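Local coordinates for protein predicted sugar phosphatases of the HAD superfamily (Cytophaga hutchinsonii, PDB 2HX1) that is predicted to act as a magnesium-dependent sugar phosphatase of the HAD superfamily, probably removing phosphate from a sugar phosphate, at residues I228-T234 / L247-V252; Y14-D20 / Q47-V52. All blocks are in the same frame, centred on the assembly; numbering follows the deposited sequence.

In the fold
Both interactions lie in the six-stranded parallel sheet, with their centres about 10 Å apart. Interaction 2 comes first in the chain and pairs strand 16-19 with strand 48-53. Interaction 1 follows much later and pairs strand 228-232 with strand 248-252. Strands 16-19 and 228-232 are neighbours, so the two contacts together build four adjacent strands. Part of the chain between them forms a separate five-stranded sheet, consistent with the cap domain of a HAD phosphatase. D20 from interaction 2 and D233 from interaction 1 follow the ends of these two central strands. They bind one magnesium ion together with the backbone oxygen of F22.

Interaction 1 (I228-T234 / L247-V252). With MG (magnesium ion), chain E.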
ATOM      1  N   ILE A 228      16.736 -30.254   6.978  1.00 23.80           N
ATOM      2  CA  ILE A 228      15.750 -29.783   7.925  1.00 22.14           C
ATOM      3  C   ILE A 228      14.437 -29.512   7.174  1.00 23.30           C
ATOM      4  O   ILE A 228      14.449 -28.928   6.094  1.00 23.33           O
ATOM      5  CB  ILE A 228      16.241 -28.518   8.606  1.00 22.40           C
ATOM      6  CG1 ILE A 228      17.519 -28.816   9.427  1.00 23.71           C
ATOM      7  CG2 ILE A 228      15.151 -27.947   9.480  1.00 22.09           C
ATOM      8  CD1 ILE A 228      18.224 -27.541   9.999  1.00 18.85           C
ATOM      9  N   LEU A 229      13.310 -29.939   7.751  1.00 22.79           N
ATOM     10  CA  LEU A 229      11.971 -29.662   7.167  1.00 21.15           C
ATOM     11  C   LEU A 229      11.179 -28.635   8.006  1.00 20.09           C
ATOM     12  O   LEU A 229      10.917 -28.865   9.188  1.00 21.15           O
ATOM     13  CB  LEU A 229      11.194 -30.976   7.033  1.00 19.04           C
ATOM     14  CG  LEU A 229       9.843 -30.898   6.338  1.00 19.29           C
ATOM     15  CD1 LEU A 229      10.003 -30.403   4.917  1.00 15.74           C
ATOM     16  CD2 LEU A 229       9.081 -32.226   6.411  1.00 16.34           C
HETATM   17  N   MSE A 230      10.842 -27.495   7.398  1.00 19.71           N
HETATM   18  CA  MSE A 230       9.971 -26.500   8.035  1.00 20.67           C
HETATM   19  C   MSE A 230       8.542 -26.830   7.660  1.00 19.44           C
HETATM   20  O   MSE A 230       8.208 -26.863   6.483  1.00 21.28           O
HETATM   21  CB  MSE A 230      10.285 -25.061   7.595  1.00 19.06           C
HETATM   22  CG  MSE A 230       9.209 -24.024   8.033  1.00 24.58           C
HETATM   23 SE   MSE A 230       9.368 -23.639   9.932  0.70 29.23          SE
HETATM   24  CE  MSE A 230       7.570 -23.398  10.616  1.00 22.50           C
ATOM     25  N   VAL A 231       7.696 -27.033   8.663  1.00 19.66           N
ATOM     26  CA  VAL A 231       6.290 -27.433   8.461  1.00 17.79           C
ATOM     27  C   VAL A 231       5.368 -26.293   8.864  1.00 18.77           C
ATOM     28  O   VAL A 231       5.368 -25.846  10.018  1.00 19.14           O
ATOM     29  CB  VAL A 231       5.987 -28.735   9.283  1.00 19.93           C
ATOM     30  CG1 VAL A 231       4.539 -29.160   9.122  1.00 20.61           C
ATOM     31  CG2 VAL A 231       6.966 -29.870   8.857  1.00 21.15           C
ATOM     32  N   GLY A 232       4.586 -25.786   7.923  1.00 18.04           N
ATOM     33  CA  GLY A 232       3.695 -24.664   8.235  1.00 19.12           C
ATOM     34  C   GLY A 232       2.432 -24.579   7.406  1.00 20.87           C
ATOM     35  O   GLY A 232       2.305 -25.256   6.378  1.00 19.43           O
ATOM     36  N   ASP A 233       1.507 -23.736   7.860  1.00 20.93           N
ATOM     37  CA  ASP A 233       0.230 -23.526   7.161  1.00 21.75           C
ATOM     38  C   ASP A 233       0.139 -22.208   6.413  1.00 21.22           C
ATOM     39  O   ASP A 233      -0.838 -21.978   5.698  1.00 23.28           O
ATOM     40  CB  ASP A 233      -0.951 -23.647   8.126  1.00 18.56           C
ATOM     41  CG  ASP A 233      -0.932 -22.572   9.195  1.00 24.87           C
ATOM     42  OD1 ASP A 233       0.143 -22.395   9.816  1.00 18.94           O
ATOM     43  OD2 ASP A 233      -1.971 -21.891   9.397  1.00 18.96           O
ATOM     44  N   THR A 234       1.153 -21.357   6.545  1.00 22.47           N
ATOM     45  CA  THR A 234       1.135 -19.998   5.995  1.00 22.99           C
ATOM     46  C   THR A 234       2.306 -19.759   5.061  1.00 24.64           C
ATOM     47  O   THR A 234       3.462 -19.930   5.466  1.00 21.34           O
ATOM     48  CB  THR A 234       1.167 -18.982   7.140  1.00 23.17           C
ATOM     49  OG1 THR A 234       0.090 -19.277   8.035  1.00 25.72           O
ATOM     50  CG2 THR A 234       1.028 -17.519   6.619  1.00 23.61           C
ATOM     51  N   LEU A 247      15.949 -24.159   3.915  1.00 23.87           N
ATOM     52  CA  LEU A 247      15.287 -25.341   4.493  1.00 23.22           C
ATOM     53  C   LEU A 247      14.361 -25.962   3.449  1.00 23.56           C
ATOM     54  O   LEU A 247      13.907 -25.280   2.539  1.00 22.75           O
ATOM     55  CB  LEU A 247      14.486 -24.968   5.744  1.00 24.66           C
ATOM     56  CG  LEU A 247      15.217 -24.218   6.864  1.00 24.18           C
ATOM     57  CD1 LEU A 247      14.249 -23.881   8.005  1.00 24.87           C
ATOM     58  CD2 LEU A 247      16.403 -25.063   7.360  1.00 25.27           C
ATOM     59  N   ASP A 248      14.096 -27.266   3.546  1.00 24.10           N
ATOM     60  CA  ASP A 248      12.949 -27.801   2.783  1.00 24.21           C
ATOM     61  C   ASP A 248      11.733 -27.335   3.561  1.00 22.02           C
ATOM     62  O   ASP A 248      11.827 -27.021   4.754  1.00 18.68           O
ATOM     63  CB  ASP A 248      12.961 -29.316   2.681  1.00 24.86           C
ATOM     64  CG  ASP A 248      13.807 -29.828   1.520  1.00 30.74           C
ATOM     65  OD1 ASP A 248      14.485 -29.030   0.837  1.00 23.74           O
ATOM     66  OD2 ASP A 248      13.792 -31.057   1.302  1.00 27.20           O
ATOM     67  N   THR A 249      10.612 -27.264   2.869  1.00 21.82           N
ATOM     68  CA  THR A 249       9.372 -26.829   3.441  1.00 21.41           C
ATOM     69  C   THR A 249       8.190 -27.747   3.089  1.00 21.74           C
ATOM     70  O   THR A 249       8.052 -28.208   1.960  1.00 22.49           O
ATOM     71  CB  THR A 249       9.055 -25.369   2.999  1.00 22.42           C
ATOM     72  OG1 THR A 249       8.999 -25.298   1.562  1.00 20.45           O
ATOM     73  CG2 THR A 249      10.109 -24.427   3.548  1.00 18.64           C
ATOM     74  N   ALA A 250       7.306 -27.939   4.058  1.00 20.58           N
ATOM     75  CA  ALA A 250       6.074 -28.675   3.837  1.00 20.65           C
ATOM     76  C   ALA A 250       4.910 -27.800   4.228  1.00 19.86           C
ATOM     77  O   ALA A 250       4.801 -27.375   5.388  1.00 22.38           O
ATOM     78  CB  ALA A 250       6.064 -30.003   4.634  1.00 16.69           C
ATOM     79  N   LEU A 251       4.084 -27.472   3.246  1.00 18.83           N
ATOM     80  CA  LEU A 251       2.804 -26.812   3.474  1.00 20.91           C
ATOM     81  C   LEU A 251       1.780 -27.840   3.955  1.00 22.25           C
ATOM     82  O   LEU A 251       1.477 -28.814   3.243  1.00 20.88           O
ATOM     83  CB  LEU A 251       2.250 -26.196   2.186  1.00 18.91           C
ATOM     84  CG  LEU A 251       0.932 -25.433   2.406  1.00 24.66           C
ATOM     85  CD1 LEU A 251       1.144 -24.148   3.256  1.00 17.93           C
ATOM     86  CD2 LEU A 251       0.249 -25.097   1.101  1.00 20.32           C
ATOM     87  N   VAL A 252       1.226 -27.602   5.136  1.00 22.45           N
ATOM     88  CA  VAL A 252       0.037 -28.358   5.573  1.00 21.70           C
ATOM     89  C   VAL A 252      -1.245 -27.591   5.298  1.00 22.42           C
ATOM     90  O   VAL A 252      -1.243 -26.358   5.176  1.00 22.05           O
ATOM     91  CB  VAL A 252       0.095 -28.791   7.029  1.00 20.70           C
ATOM     92  CG1 VAL A 252       1.134 -29.871   7.170  1.00 12.08           C
ATOM     93  CG2 VAL A 252       0.335 -27.605   7.959  1.00 17.78           C
TER
HETATM   94 MG    MG E 300       0.489 -21.226  11.508  1.00 20.52          MG
HETATM   95  O   HOH W   1      -1.203 -20.172  11.391  1.00 20.47           O
HETATM   96  O   HOH W   2       1.727 -19.954  10.294  1.00 20.67           O
HETATM   97  O   HOH W   3       1.082 -20.167  13.162  1.00 16.52           O
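L229 and A250 meet at the apolar centre of this contact. L229 CD1 lies 4.0 Å from A250 CB. With chi1 at -175°, L229 turns CG to the side opposite its own N, and CD1 also reaches the T249 backbone. Further along, V231 and V252 cross at about a right angle, with V231 CG1 4.0 Å from V252 CG1. On the opposite face, M230, modelled as selenomethionine, sets its CB against T249 CG2 and L247 CD1. Its chain bends and its end packs on D20. L247 CD2 reaches I228 CB at 3.7 Å, and F210 of helix 208-218 packs on L247 and M230.

G232 has no side chain, and V252 CG2 comes to 3.4 Å from G232 O. The backbones run parallel and share five hydrogen bonds. M230 is held at both ends: its N donates to D248 O in a nearly straight bond (178°), and its O accepts from A250 N at 2.8 Å. G232 does the same with A250 O and V252 N.

The polar edge lies at the C-terminal end of strand 228-232. D233 OD1 binds the magnesium ion at 2.1 Å. D233 OD2 accepts a hydrogen bond from a metal-bound water at 2.7 Å and another from N256 N, which fixes the turn of the carboxylate. T234 OG1 bonds with a second metal-bound water and with N256 ND2. T234 N donates to D238 OD2, so the helix that follows also ties down this loop. Strand 228-232, helix 235-245 and strand 248-252 form a beta-alpha-beta unit. With the GD sequence at D233, this is consistent with the fourth HAD motif, whose aspartate joins D20 and F22 O at the magnesium ion.

Interaction 2 (Y14-D20 / Q47-V52); sequences YKCIFFD and QDYYIV. With MG (magnesium ion), chain E.
The carbonyl oxygen of I17 is approached by two neighbouring residues of segment 47-52. Y50 N donates to I17 O at 2.9 Å, and Y49 CA makes a CA-H...O contact with it at 3.1 Å. Y50 O is used in the same way, by F19 N and by F18 CA. F19 O then accepts from V52 N.

C16, F18 and Y50 share one face of the sheet. F18 and Y50 lie side by side, with F18 CE1 3.8 Å from Y50 CD2. A chi1 of -167° swings the C16 sulfur beside the carbonyl carbon and obliquely to the Y50 ring, with C16 SG 3.8 Å from Y50 CD2. V52 CG2 rests on F18 CB, and helix 208-218 covers this side.

The pairing belongs to the Rossmann-like sheet of the HAD fold. Strand 16-19 ends just before D20, at the position of the first sequence motif, consistent with other HAD phosphatases. D20 OD2 binds the magnesium ion at 2.0 Å. D20 OD1 accepts from a metal-bound water and forms a salt bridge with K204.

On the other face, F19 and Y49 cross at about a right angle. Y49 CB sits at the edge of the F19 ring, 4.1 Å from CE2, while I17 CG2 lies over one face of that ring. At the start of the pairing, Q47 CG stands 4.1 Å from Y14 O, and the Q47 side chain also touches L42. With an alanine here in place of Q47, the Y14 carbonyl and L42 would probably lose part of their cover. The Y14 hydroxyl is hydrogen-bonded elsewhere, with D248 OD2 and H275 NE2.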
ATOM      1  N   TYR A  14      14.902 -36.371   6.542  1.00 31.30           N
ATOM      2  CA  TYR A  14      15.248 -35.207   7.369  1.00 28.28           C
ATOM      3  C   TYR A  14      15.849 -35.556   8.710  1.00 26.35           C
ATOM      4  O   TYR A  14      15.436 -36.502   9.343  1.00 26.22           O
ATOM      5  CB  TYR A  14      14.000 -34.339   7.552  1.00 27.08           C
ATOM      6  CG  TYR A  14      13.482 -33.874   6.220  1.00 23.83           C
ATOM      7  CD1 TYR A  14      14.196 -32.966   5.472  1.00 17.91           C
ATOM      8  CD2 TYR A  14      12.296 -34.373   5.700  1.00 21.35           C
ATOM      9  CE1 TYR A  14      13.743 -32.546   4.243  1.00 17.45           C
ATOM     10  CE2 TYR A  14      11.835 -33.972   4.466  1.00 24.62           C
ATOM     11  CZ  TYR A  14      12.566 -33.060   3.732  1.00 19.95           C
ATOM     12  OH  TYR A  14      12.100 -32.649   2.497  1.00 23.84           O
ATOM     13  N   LYS A  15      16.810 -34.741   9.138  1.00 27.43           N
ATOM     14  CA  LYS A  15      17.466 -34.886  10.429  1.00 27.88           C
ATOM     15  C   LYS A  15      16.781 -34.069  11.529  1.00 26.89           C
ATOM     16  O   LYS A  15      16.892 -34.407  12.696  1.00 28.12           O
ATOM     17  CB  LYS A  15      18.948 -34.522  10.286  1.00 25.81           C
ATOM     18  CG  LYS A  15      19.682 -35.519   9.386  1.00 29.49           C
ATOM     19  CD  LYS A  15      21.164 -35.200   9.247  1.00 28.38           C
ATOM     20  CE  LYS A  15      21.836 -36.019   8.155  1.00 36.06           C
ATOM     21  NZ  LYS A  15      23.174 -35.438   7.706  1.00 31.57           N
ATOM     22  N   CYS A  16      16.058 -33.009  11.160  1.00 26.89           N
ATOM     23  CA  CYS A  16      15.260 -32.260  12.145  1.00 24.24           C
ATOM     24  C   CYS A  16      14.030 -31.668  11.506  1.00 24.14           C
ATOM     25  O   CYS A  16      14.058 -31.306  10.329  1.00 21.32           O
ATOM     26  CB  CYS A  16      16.086 -31.152  12.773  1.00 26.84           C
ATOM     27  SG  CYS A  16      15.347 -30.416  14.242  1.00 25.38           S
ATOM     28  N   ILE A  17      12.934 -31.630  12.266  1.00 21.87           N
ATOM     29  CA  ILE A  17      11.710 -30.973  11.831  1.00 21.28           C
ATOM     30  C   ILE A  17      11.580 -29.648  12.591  1.00 21.79           C
ATOM     31  O   ILE A  17      11.826 -29.591  13.802  1.00 24.19           O
ATOM     32  CB  ILE A  17      10.432 -31.874  12.085  1.00 23.29           C
ATOM     33  CG1 ILE A  17      10.689 -33.327  11.684  1.00 23.12           C
ATOM     34  CG2 ILE A  17       9.213 -31.359  11.320  1.00 20.91           C
ATOM     35  CD1 ILE A  17      10.959 -33.500  10.183  1.00 22.60           C
ATOM     36  N   PHE A  18      11.239 -28.582  11.876  1.00 21.31           N
ATOM     37  CA  PHE A  18      10.750 -27.345  12.494  1.00 22.41           C
ATOM     38  C   PHE A  18       9.234 -27.252  12.271  1.00 22.36           C
ATOM     39  O   PHE A  18       8.778 -27.293  11.146  1.00 19.65           O
ATOM     40  CB  PHE A  18      11.402 -26.070  11.910  1.00 23.39           C
ATOM     41  CG  PHE A  18      12.913 -25.988  12.068  1.00 23.13           C
ATOM     42  CD1 PHE A  18      13.624 -26.850  12.874  1.00 20.76           C
ATOM     43  CD2 PHE A  18      13.615 -24.973  11.434  1.00 27.11           C
ATOM     44  CE1 PHE A  18      15.004 -26.734  13.006  1.00 22.71           C
ATOM     45  CE2 PHE A  18      15.000 -24.886  11.549  1.00 17.16           C
ATOM     46  CZ  PHE A  18      15.673 -25.746  12.354  1.00 22.00           C
ATOM     47  N   PHE A  19       8.482 -27.166  13.370  1.00 20.71           N
ATOM     48  CA  PHE A  19       7.035 -27.080  13.331  1.00 21.37           C
ATOM     49  C   PHE A  19       6.587 -25.653  13.679  1.00 20.30           C
ATOM     50  O   PHE A  19       6.976 -25.151  14.706  1.00 19.44           O
ATOM     51  CB  PHE A  19       6.415 -28.019  14.371  1.00 22.61           C
ATOM     52  CG  PHE A  19       6.464 -29.496  14.016  1.00 23.43           C
ATOM     53  CD1 PHE A  19       5.599 -30.036  13.083  1.00 25.17           C
ATOM     54  CD2 PHE A  19       7.332 -30.336  14.651  1.00 18.94           C
ATOM     55  CE1 PHE A  19       5.624 -31.366  12.780  1.00 27.83           C
ATOM     56  CE2 PHE A  19       7.365 -31.676  14.340  1.00 25.83           C
ATOM     57  CZ  PHE A  19       6.498 -32.193  13.440  1.00 26.84           C
ATOM     58  N   ASP A  20       5.814 -25.003  12.807  1.00 19.48           N
ATOM     59  CA  ASP A  20       4.937 -23.917  13.220  1.00 22.20           C
ATOM     60  C   ASP A  20       3.875 -24.528  14.156  1.00 22.99           C
ATOM     61  O   ASP A  20       3.598 -25.727  14.044  1.00 21.96           O
ATOM     62  CB  ASP A  20       4.283 -23.270  11.992  1.00 24.13           C
ATOM     63  CG  ASP A  20       3.248 -22.222  12.350  1.00 22.83           C
ATOM     64  OD1 ASP A  20       3.504 -21.398  13.240  1.00 22.32           O
ATOM     65  OD2 ASP A  20       2.165 -22.226  11.733  1.00 22.89           O
ATOM     66  N   GLN A  47      14.155 -38.804  16.081  1.00 40.25           N
ATOM     67  CA  GLN A  47      14.285 -37.634  15.213  1.00 38.27           C
ATOM     68  C   GLN A  47      14.043 -36.362  16.007  1.00 32.89           C
ATOM     69  O   GLN A  47      13.040 -36.227  16.730  1.00 31.40           O
ATOM     70  CB  GLN A  47      13.332 -37.711  14.024  1.00 39.18           C
ATOM     71  CG  GLN A  47      13.979 -38.231  12.757  1.00 46.01           C
ATOM     72  CD  GLN A  47      12.980 -38.315  11.618  1.00 55.98           C
ATOM     73  OE1 GLN A  47      12.845 -37.369  10.841  1.00 48.07           O
ATOM     74  NE2 GLN A  47      12.251 -39.445  11.534  1.00 51.28           N
ATOM     75  N   ASP A  48      14.977 -35.438  15.859  1.00 27.19           N
ATOM     76  CA  ASP A  48      14.900 -34.143  16.519  1.00 27.80           C
ATOM     77  C   ASP A  48      13.795 -33.279  15.925  1.00 26.90           C
ATOM     78  O   ASP A  48      13.406 -33.441  14.753  1.00 24.10           O
ATOM     79  CB  ASP A  48      16.251 -33.418  16.424  1.00 26.99           C
ATOM     80  CG  ASP A  48      17.328 -34.120  17.241  1.00 39.65           C
ATOM     81  OD1 ASP A  48      17.147 -34.189  18.479  1.00 44.17           O
ATOM     82  OD2 ASP A  48      18.312 -34.646  16.651  1.00 41.75           O
ATOM     83  N   TYR A  49      13.294 -32.356  16.742  1.00 25.44           N
ATOM     84  CA  TYR A  49      12.366 -31.370  16.256  1.00 24.20           C
ATOM     85  C   TYR A  49      12.457 -30.129  17.148  1.00 22.33           C
ATOM     86  O   TYR A  49      12.951 -30.202  18.277  1.00 21.88           O
ATOM     87  CB  TYR A  49      10.936 -31.947  16.246  1.00 28.55           C
ATOM     88  CG  TYR A  49      10.388 -32.008  17.635  1.00 28.59           C
ATOM     89  CD1 TYR A  49       9.839 -30.873  18.227  1.00 28.14           C
ATOM     90  CD2 TYR A  49      10.486 -33.179  18.395  1.00 33.38           C
ATOM     91  CE1 TYR A  49       9.394 -30.889  19.524  1.00 35.06           C
ATOM     92  CE2 TYR A  49      10.015 -33.215  19.728  1.00 37.47           C
ATOM     93  CZ  TYR A  49       9.473 -32.055  20.277  1.00 38.28           C
ATOM     94  OH  TYR A  49       9.006 -32.018  21.569  1.00 42.23           O
ATOM     95  N   TYR A  50      12.014 -28.997  16.605  1.00 21.48           N
ATOM     96  CA  TYR A  50      11.761 -27.772  17.360  1.00 22.14           C
ATOM     97  C   TYR A  50      10.424 -27.241  16.933  1.00 22.44           C
ATOM     98  O   TYR A  50       9.952 -27.536  15.820  1.00 23.57           O
ATOM     99  CB  TYR A  50      12.781 -26.683  17.086  1.00 21.18           C
ATOM    100  CG  TYR A  50      14.155 -26.972  17.596  1.00 23.81           C
ATOM    101  CD1 TYR A  50      14.504 -26.700  18.919  1.00 24.85           C
ATOM    102  CD2 TYR A  50      15.124 -27.508  16.751  1.00 22.64           C
ATOM    103  CE1 TYR A  50      15.802 -26.972  19.387  1.00 26.68           C
ATOM    104  CE2 TYR A  50      16.381 -27.784  17.201  1.00 25.43           C
ATOM    105  CZ  TYR A  50      16.722 -27.519  18.514  1.00 27.13           C
ATOM    106  OH  TYR A  50      17.997 -27.788  18.917  1.00 27.04           O
ATOM    107  N   ILE A  51       9.835 -26.434  17.809  1.00 21.58           N
ATOM    108  CA  ILE A  51       8.702 -25.601  17.463  1.00 20.94           C
ATOM    109  C   ILE A  51       9.258 -24.198  17.263  1.00 21.44           C
ATOM    110  O   ILE A  51       9.972 -23.703  18.127  1.00 20.32           O
ATOM    111  CB  ILE A  51       7.618 -25.637  18.587  1.00 22.91           C
ATOM    112  CG1 ILE A  51       6.993 -27.044  18.648  1.00 28.27           C
ATOM    113  CG2 ILE A  51       6.598 -24.546  18.364  1.00 20.55           C
ATOM    114  CD1 ILE A  51       6.123 -27.314  19.812  1.00 30.14           C
ATOM    115  N   VAL A  52       8.962 -23.591  16.113  1.00 21.77           N
ATOM    116  CA  VAL A  52       9.470 -22.277  15.743  1.00 19.78           C
ATOM    117  C   VAL A  52       8.196 -21.446  15.515  1.00 21.80           C
ATOM    118  O   VAL A  52       7.431 -21.696  14.576  1.00 21.60           O
ATOM    119  CB  VAL A  52      10.324 -22.339  14.477  1.00 18.36           C
ATOM    120  CG1 VAL A  52      10.784 -20.968  14.088  1.00 19.28           C
ATOM    121  CG2 VAL A  52      11.490 -23.293  14.700  1.00 17.82           C
TER
HETATM  122 MG    MG E 300       0.489 -21.226  11.508  1.00 20.52          MG
HETATM  123  O   HOH W   3       1.082 -20.167  13.162  1.00 16.52           O
HETATM  124  O   HOH W   2       1.727 -19.954  10.294  1.00 20.67           O
HETATM  125  O   HOH W   1      -1.203 -20.172  11.391  1.00 20.47           O